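Local coordinates for surface glycan binding protein B (Bacteroides ovatus, PDB 6E57) that binds the mixed-linkage beta-glucan of cereals, probably at the cell surface, helping a human gut bacterium to use it, at residues S225-A230 / W236-I241; E244-L249 / T265-T270. All blocks are in the same frame, centred on the assembly; numbering follows the deposited sequence.

In the fold
Both contacts belong to one beta-rich domain in the middle of the chain, consistent with an immunoglobulin-like sandwich, and their centres lie 10 Å apart. They come in series: contact 1 closes at Ile241 before contact 2 opens at Glu244. Strands 235-240 and 266-270, one from each contact, are antiparallel neighbours, joined by a probable hydrogen bond from Ile238 N to Ile267 O. Contact 1 joins strand 235-240 to strand 222-225 on its other side, whereas contact 2 packs the inner face of strand 266-270 against strand 246-251. Neither includes a residue of the glycan pocket, which Trp322, Trp372 and others form in the C-terminal part; both are packing within this domain.

Contact 1: S225-A230 / W236-I241; sequences SGANRA and WTISGI
Ser225 and Ser239 form an antiparallel hydrogen-bonded pair where strand 222-225 leaves its neighbour 235-240. Two backbone bonds hold it, Ser225 N to Ser239 O at 3.1 Å and Ser239 N to Ser225 O at 2.9 Å. Gly226, with a positive phi of 95°, then turns the chain away toward strand 229-231, which runs parallel to strand 299-315. Such a change of partner along the first strand is consistent with an immunoglobulin-like sandwich, many of which show it. Trp236 spans the divergence that results. Its NE1 donates to Gly226 O at 2.9 Å, the acceptor lying near the indole plane and the N-H pointing well at it (157°), so the polar edge of an otherwise apolar ring is satisfied by the turn itself. The bond depends on the side-chain torsion: with CG anti to the backbone N (chi1 -177°), the indole extends from strand 235-240 toward the turn. Ala227 CA meets the same edge, 4.0 Å from Trp236 CZ2. Farther along, Ala227 CB touches Ile238 CG1 at 4.3 Å, and Val305 of strand 299-315 packs on both Ala230 and Trp236. On the face of the sheet that carries Ser225 and Ser239, Ser225 OG lies 3.6 Å from Ser239 CB. The indole is itself sandwiched between methyl groups: Ile238 CD1 sits over one face, displaced toward the rim. On the opposite face Ala230 CB makes a CH-pi contact over the six-membered ring, 3.5 Å from Trp236 CE2.

Contact 2: E244-L249 / T265-T270; sequences ENIASL and TEITLT
Leu249 faces Leu269 with their CA atoms 9.1 Å apart, where strands 246-251 and 266-270 run in roughly the same direction without pairing and meet through side chains. This is face-to-face packing in the hydrophobic core, as between the two layers of an immunoglobulin-like beta-sandwich. Two apolar pairs carry it. In the first, Leu249 CD1 meets Leu269 CD2 at 4.1 Å, methyl against methyl, with the two side chains crossing at about a right angle; each leucine offers one branch. In the second pair, Ile246 CG2 touches Ile267 CD1 at 4.2 Å. Here the branch methyl of one isoleucine receives the far end of the other, because both torsions of Ile267 are near anti (chi1 -166°, chi2 166°) and carry CD1 out across the interface. All four residues are buried and their CB atoms point toward the opposing segment. Ile246 and Leu249 can both face inward although three positions apart, since Ala247 and Ser248 together face Lys284 of strand 277-285 in a classic beta bulge. Phe259, from the connection between the two segments, packs on both Ile267 and Leu269, and Val256 of strand 254-256 adds to the cover of Leu269. Strand 235-240 flanks strand 266-270, bringing Ile238 against Ile267, while strand 277-285 lies beside 246-251.

Contact 1: S225-A230 / W236-I241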
ATOM      1  N   SER A 225       0.752  -0.871  -8.920  1.00 43.54           N
ATOM      2  CA  SER A 225       0.239   0.486  -8.725  1.00 43.85           C
ATOM      3  C   SER A 225       0.348   1.310 -10.011  1.00 43.89           C
ATOM      4  O   SER A 225       1.215   1.065 -10.854  1.00 41.32           O
ATOM      5  CB  SER A 225       0.945   1.176  -7.585  1.00 43.04           C
ATOM      6  OG  SER A 225       2.180   1.721  -8.014  1.00 40.84           O
ATOM      7  N   GLY A 226      -0.546   2.300 -10.119  1.00 43.80           N
ATOM      8  CA  GLY A 226      -0.580   3.258 -11.209  1.00 44.36           C
ATOM      9  C   GLY A 226      -1.531   2.847 -12.319  1.00 44.48           C
ATOM     10  O   GLY A 226      -1.627   3.547 -13.315  1.00 48.60           O
ATOM     11  N   ALA A 227      -2.253   1.735 -12.137  1.00 43.68           N
ATOM     12  CA  ALA A 227      -3.053   1.126 -13.211  1.00 44.19           C
ATOM     13  C   ALA A 227      -4.562   1.343 -13.000  1.00 44.00           C
ATOM     14  O   ALA A 227      -5.357   0.818 -13.766  1.00 43.74           O
ATOM     15  CB  ALA A 227      -2.720  -0.343 -13.305  1.00 44.21           C
ATOM     16  N   ASN A 228      -4.951   2.120 -11.981  1.00 46.17           N
ATOM     17  CA  ASN A 228      -6.366   2.372 -11.666  1.00 47.39           C
ATOM     18  C   ASN A 228      -6.932   3.465 -12.580  1.00 47.92           C
ATOM     19  O   ASN A 228      -8.116   3.443 -12.907  1.00 47.82           O
ATOM     20  CB  ASN A 228      -6.570   2.778 -10.205  1.00 49.57           C
ATOM     21  CG  ASN A 228      -6.291   1.646  -9.239  1.00 51.85           C
ATOM     22  OD1 ASN A 228      -5.149   1.438  -8.832  1.00 58.32           O
ATOM     23  ND2 ASN A 228      -7.329   0.912  -8.866  1.00 49.67           N
ATOM     24  N   ARG A 229      -6.079   4.427 -12.950  1.00 48.35           N
ATOM     25  CA  ARG A 229      -6.454   5.603 -13.731  1.00 50.79           C
ATOM     26  C   ARG A 229      -5.447   5.791 -14.869  1.00 48.34           C
ATOM     27  O   ARG A 229      -4.281   5.414 -14.740  1.00 46.75           O
ATOM     28  CB  ARG A 229      -6.469   6.855 -12.847  1.00 53.77           C
ATOM     29  CG  ARG A 229      -7.567   6.872 -11.794  1.00 60.32           C
ATOM     30  CD  ARG A 229      -7.320   7.925 -10.727  1.00 67.55           C
ATOM     31  NE  ARG A 229      -6.125   7.642  -9.937  1.00 74.53           N
ATOM     32  CZ  ARG A 229      -6.072   6.789  -8.915  1.00 77.68           C
ATOM     33  NH1 ARG A 229      -7.155   6.123  -8.548  1.00 88.04           N
ATOM     34  NH2 ARG A 229      -4.935   6.600  -8.267  1.00 77.86           N
ATOM     35  N   ALA A 230      -5.915   6.384 -15.972  1.00 46.93           N
ATOM     36  CA  ALA A 230      -5.082   6.685 -17.133  1.00 47.40           C
ATOM     37  C   ALA A 230      -5.704   7.840 -17.923  1.00 48.41           C
ATOM     38  O   ALA A 230      -6.923   7.950 -18.002  1.00 48.45           O
ATOM     39  CB  ALA A 230      -4.934   5.454 -17.992  1.00 47.86           C
ATOM     40  N   TRP A 236       1.699   6.925 -19.684  1.00 47.98           N
ATOM     41  CA  TRP A 236       1.073   6.188 -18.604  1.00 47.01           C
ATOM     42  C   TRP A 236       2.132   5.267 -17.993  1.00 46.84           C
ATOM     43  O   TRP A 236       2.655   4.398 -18.686  1.00 46.55           O
ATOM     44  CB  TRP A 236      -0.136   5.413 -19.150  1.00 45.51           C
ATOM     45  CG  TRP A 236      -0.936   4.655 -18.134  1.00 45.46           C
ATOM     46  CD1 TRP A 236      -0.957   4.841 -16.782  1.00 44.50           C
ATOM     47  CD2 TRP A 236      -1.883   3.603 -18.404  1.00 45.31           C
ATOM     48  NE1 TRP A 236      -1.833   3.968 -16.195  1.00 44.19           N
ATOM     49  CE2 TRP A 236      -2.417   3.197 -17.164  1.00 44.33           C
ATOM     50  CE3 TRP A 236      -2.327   2.965 -19.568  1.00 46.35           C
ATOM     51  CZ2 TRP A 236      -3.366   2.182 -17.059  1.00 44.34           C
ATOM     52  CZ3 TRP A 236      -3.265   1.963 -19.464  1.00 45.79           C
ATOM     53  CH2 TRP A 236      -3.775   1.577 -18.225  1.00 45.42           C
ATOM     54  N   THR A 237       2.469   5.495 -16.717  1.00 47.31           N
ATOM     55  CA  THR A 237       3.526   4.742 -16.041  1.00 47.17           C
ATOM     56  C   THR A 237       2.905   3.809 -14.995  1.00 46.38           C
ATOM     57  O   THR A 237       2.155   4.247 -14.121  1.00 43.84           O
ATOM     58  CB  THR A 237       4.581   5.681 -15.444  1.00 47.61           C
ATOM     59  OG1 THR A 237       5.191   6.376 -16.532  1.00 49.04           O
ATOM     60  CG2 THR A 237       5.642   4.952 -14.650  1.00 46.64           C
ATOM     61  N   ILE A 238       3.257   2.522 -15.109  1.00 46.72           N
ATOM     62  CA  ILE A 238       2.735   1.435 -14.294  1.00 47.30           C
ATOM     63  C   ILE A 238       3.907   0.772 -13.556  1.00 46.26           C
ATOM     64  O   ILE A 238       4.975   0.571 -14.142  1.00 43.79           O
ATOM     65  CB  ILE A 238       1.966   0.450 -15.197  1.00 48.45           C
ATOM     66  CG1 ILE A 238       0.616   1.032 -15.621  1.00 50.66           C
ATOM     67  CG2 ILE A 238       1.809  -0.907 -14.534  1.00 50.37           C
ATOM     68  CD1 ILE A 238      -0.072   0.252 -16.720  1.00 55.39           C
ATOM     69  N   SER A 239       3.691   0.436 -12.275  1.00 44.37           N
ATOM     70  CA  SER A 239       4.732  -0.091 -11.383  1.00 42.96           C
ATOM     71  C   SER A 239       4.382  -1.512 -10.933  1.00 42.88           C
ATOM     72  O   SER A 239       3.253  -1.772 -10.537  1.00 42.84           O
ATOM     73  CB  SER A 239       4.931   0.813 -10.201  1.00 42.01           C
ATOM     74  OG  SER A 239       5.451   2.064 -10.615  1.00 43.39           O
ATOM     75  N   GLY A 240       5.381  -2.404 -10.969  1.00 43.41           N
ATOM     76  CA  GLY A 240       5.210  -3.830 -10.692  1.00 43.85           C
ATOM     77  C   GLY A 240       6.518  -4.493 -10.290  1.00 44.51           C
ATOM     78  O   GLY A 240       7.404  -3.831  -9.766  1.00 42.48           O
ATOM     79  N   ILE A 241       6.634  -5.800 -10.557  1.00 45.94           N
ATOM     80  CA  ILE A 241       7.760  -6.599 -10.061  1.00 47.51           C
ATOM     81  C   ILE A 241       8.509  -7.273 -11.221  1.00 51.08           C
ATOM     82  O   ILE A 241       9.742  -7.224 -11.241  1.00 61.12           O
ATOM     83  CB  ILE A 241       7.312  -7.607  -8.981  1.00 47.42           C
ATOM     84  CG1 ILE A 241       8.471  -8.480  -8.483  1.00 46.37           C
ATOM     85  CG2 ILE A 241       6.155  -8.461  -9.465  1.00 49.08           C
ATOM     86  CD1 ILE A 241       9.539  -7.730  -7.734  1.00 45.65           C
TER

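Contact 2: E244-L249 / T265-T270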
ATOM      1  N   GLU A 244       9.424  -6.599 -17.135  1.00 53.87           N
ATOM      2  CA  GLU A 244      10.258  -6.710 -18.343  1.00 56.73           C
ATOM      3  C   GLU A 244       9.775  -7.889 -19.205  1.00 57.21           C
ATOM      4  O   GLU A 244      10.016  -7.909 -20.417  1.00 56.63           O
ATOM      5  CB  GLU A 244      11.746  -6.813 -17.984  1.00 58.20           C
ATOM      6  CG  GLU A 244      12.229  -8.211 -17.629  1.00 61.09           C
ATOM      7  CD  GLU A 244      11.949  -8.657 -16.204  1.00 64.26           C
ATOM      8  OE1 GLU A 244      11.139  -7.993 -15.519  1.00 66.92           O
ATOM      9  OE2 GLU A 244      12.549  -9.668 -15.777  1.00 65.85           O
ATOM     10  N   ASN A 245       9.086  -8.852 -18.574  1.00 56.95           N
ATOM     11  CA  ASN A 245       8.548 -10.045 -19.240  1.00 56.59           C
ATOM     12  C   ASN A 245       7.260  -9.724 -20.016  1.00 57.02           C
ATOM     13  O   ASN A 245       6.786 -10.568 -20.777  1.00 59.19           O
ATOM     14  CB  ASN A 245       8.266 -11.175 -18.243  1.00 55.79           C
ATOM     15  CG  ASN A 245       9.515 -11.759 -17.619  1.00 54.86           C
ATOM     16  OD1 ASN A 245      10.512 -11.990 -18.300  1.00 55.28           O
ATOM     17  ND2 ASN A 245       9.466 -12.019 -16.324  1.00 54.89           N
ATOM     18  N   ILE A 246       6.683  -8.530 -19.812  1.00 54.67           N
ATOM     19  CA  ILE A 246       5.431  -8.142 -20.473  1.00 54.04           C
ATOM     20  C   ILE A 246       5.699  -7.909 -21.966  1.00 56.08           C
ATOM     21  O   ILE A 246       6.618  -7.178 -22.335  1.00 58.09           O
ATOM     22  CB  ILE A 246       4.796  -6.908 -19.799  1.00 50.72           C
ATOM     23  CG1 ILE A 246       4.343  -7.239 -18.374  1.00 49.16           C
ATOM     24  CG2 ILE A 246       3.659  -6.354 -20.648  1.00 49.09           C
ATOM     25  CD1 ILE A 246       3.614  -6.121 -17.661  1.00 47.99           C
ATOM     26  N   ALA A 247       4.872  -8.543 -22.804  1.00 58.58           N
ATOM     27  CA  ALA A 247       4.931  -8.438 -24.260  1.00 59.40           C
ATOM     28  C   ALA A 247       3.885  -7.436 -24.766  1.00 59.31           C
ATOM     29  O   ALA A 247       4.130  -6.732 -25.748  1.00 60.68           O
ATOM     30  CB  ALA A 247       4.721  -9.799 -24.878  1.00 61.86           C
ATOM     31  N   SER A 248       2.718  -7.395 -24.108  1.00 56.82           N
ATOM     32  CA  SER A 248       1.623  -6.521 -24.519  1.00 54.86           C
ATOM     33  C   SER A 248       0.636  -6.291 -23.366  1.00 53.08           C
ATOM     34  O   SER A 248       0.507  -7.125 -22.473  1.00 50.76           O
ATOM     35  CB  SER A 248       0.916  -7.087 -25.724  1.00 56.41           C
ATOM     36  OG  SER A 248       0.402  -8.379 -25.445  1.00 57.40           O
ATOM     37  N   LEU A 249      -0.042  -5.137 -23.420  1.00 51.89           N
ATOM     38  CA  LEU A 249      -1.186  -4.795 -22.576  1.00 50.41           C
ATOM     39  C   LEU A 249      -2.370  -4.443 -23.484  1.00 51.66           C
ATOM     40  O   LEU A 249      -2.193  -3.766 -24.498  1.00 53.92           O
ATOM     41  CB  LEU A 249      -0.823  -3.606 -21.680  1.00 49.00           C
ATOM     42  CG  LEU A 249       0.294  -3.848 -20.665  1.00 48.27           C
ATOM     43  CD1 LEU A 249       0.789  -2.532 -20.083  1.00 47.58           C
ATOM     44  CD2 LEU A 249      -0.165  -4.778 -19.555  1.00 47.77           C
ATOM     45  N   THR A 265      10.704  -3.059 -12.560  1.00 53.80           N
ATOM     46  CA  THR A 265       9.888  -2.349 -11.582  1.00 53.51           C
ATOM     47  C   THR A 265       8.882  -1.403 -12.255  1.00 53.15           C
ATOM     48  O   THR A 265       7.920  -0.986 -11.607  1.00 52.53           O
ATOM     49  CB  THR A 265      10.772  -1.573 -10.600  1.00 53.82           C
ATOM     50  OG1 THR A 265      11.337  -0.460 -11.294  1.00 56.18           O
ATOM     51  CG2 THR A 265      11.870  -2.428 -10.004  1.00 53.71           C
ATOM     52  N   GLU A 266       9.102  -1.057 -13.531  1.00 54.30           N
ATOM     53  CA  GLU A 266       8.324  -0.004 -14.187  1.00 54.47           C
ATOM     54  C   GLU A 266       8.144  -0.289 -15.681  1.00 53.31           C
ATOM     55  O   GLU A 266       9.014  -0.875 -16.326  1.00 53.22           O
ATOM     56  CB  GLU A 266       9.013   1.350 -14.020  1.00 56.75           C
ATOM     57  CG  GLU A 266       8.660   2.060 -12.727  1.00 62.33           C
ATOM     58  CD  GLU A 266       8.938   3.553 -12.749  1.00 66.56           C
ATOM     59  OE1 GLU A 266       9.860   3.975 -13.483  1.00 72.50           O
ATOM     60  OE2 GLU A 266       8.224   4.293 -12.040  1.00 78.20           O
ATOM     61  N   ILE A 267       7.006   0.173 -16.212  1.00 49.73           N
ATOM     62  CA  ILE A 267       6.724   0.196 -17.644  1.00 51.30           C
ATOM     63  C   ILE A 267       5.882   1.444 -17.948  1.00 50.23           C
ATOM     64  O   ILE A 267       4.971   1.777 -17.191  1.00 45.61           O
ATOM     65  CB  ILE A 267       6.035  -1.111 -18.091  1.00 52.64           C
ATOM     66  CG1 ILE A 267       6.035  -1.267 -19.613  1.00 54.03           C
ATOM     67  CG2 ILE A 267       4.628  -1.222 -17.522  1.00 52.09           C
ATOM     68  CD1 ILE A 267       5.669  -2.659 -20.076  1.00 56.00           C
ATOM     69  N   THR A 268       6.219   2.137 -19.045  1.00 52.02           N
ATOM     70  CA  THR A 268       5.506   3.334 -19.508  1.00 51.79           C
ATOM     71  C   THR A 268       5.039   3.118 -20.953  1.00 52.21           C
ATOM     72  O   THR A 268       5.826   2.710 -21.803  1.00 55.56           O
ATOM     73  CB  THR A 268       6.382   4.590 -19.395  1.00 52.55           C
ATOM     74  OG1 THR A 268       6.851   4.684 -18.049  1.00 54.74           O
ATOM     75  CG2 THR A 268       5.652   5.862 -19.766  1.00 50.54           C
ATOM     76  N   LEU A 269       3.760   3.418 -21.213  1.00 51.22           N
ATOM     77  CA  LEU A 269       3.145   3.262 -22.536  1.00 53.02           C
ATOM     78  C   LEU A 269       2.296   4.502 -22.846  1.00 52.73           C
ATOM     79  O   LEU A 269       2.132   5.373 -21.992  1.00 55.12           O
ATOM     80  CB  LEU A 269       2.302   1.978 -22.555  1.00 53.40           C
ATOM     81  CG  LEU A 269       1.022   1.977 -21.713  1.00 51.35           C
ATOM     82  CD1 LEU A 269      -0.039   1.082 -22.335  1.00 51.77           C
ATOM     83  CD2 LEU A 269       1.297   1.538 -20.284  1.00 50.93           C
ATOM     84  N   THR A 270       1.778   4.575 -24.077  1.00 51.83           N
ATOM     85  CA  THR A 270       0.790   5.585 -24.463  1.00 53.65           C
ATOM     86  C   THR A 270      -0.610   4.976 -24.330  1.00 52.68           C
ATOM     87  O   THR A 270      -0.981   4.086 -25.100  1.00 55.69           O
ATOM     88  CB  THR A 270       1.029   6.103 -25.889  1.00 54.88           C
ATOM     89  OG1 THR A 270       2.390   6.521 -26.004  1.00 57.52           O
ATOM     90  CG2 THR A 270       0.120   7.256 -26.256  1.00 54.51           C
TER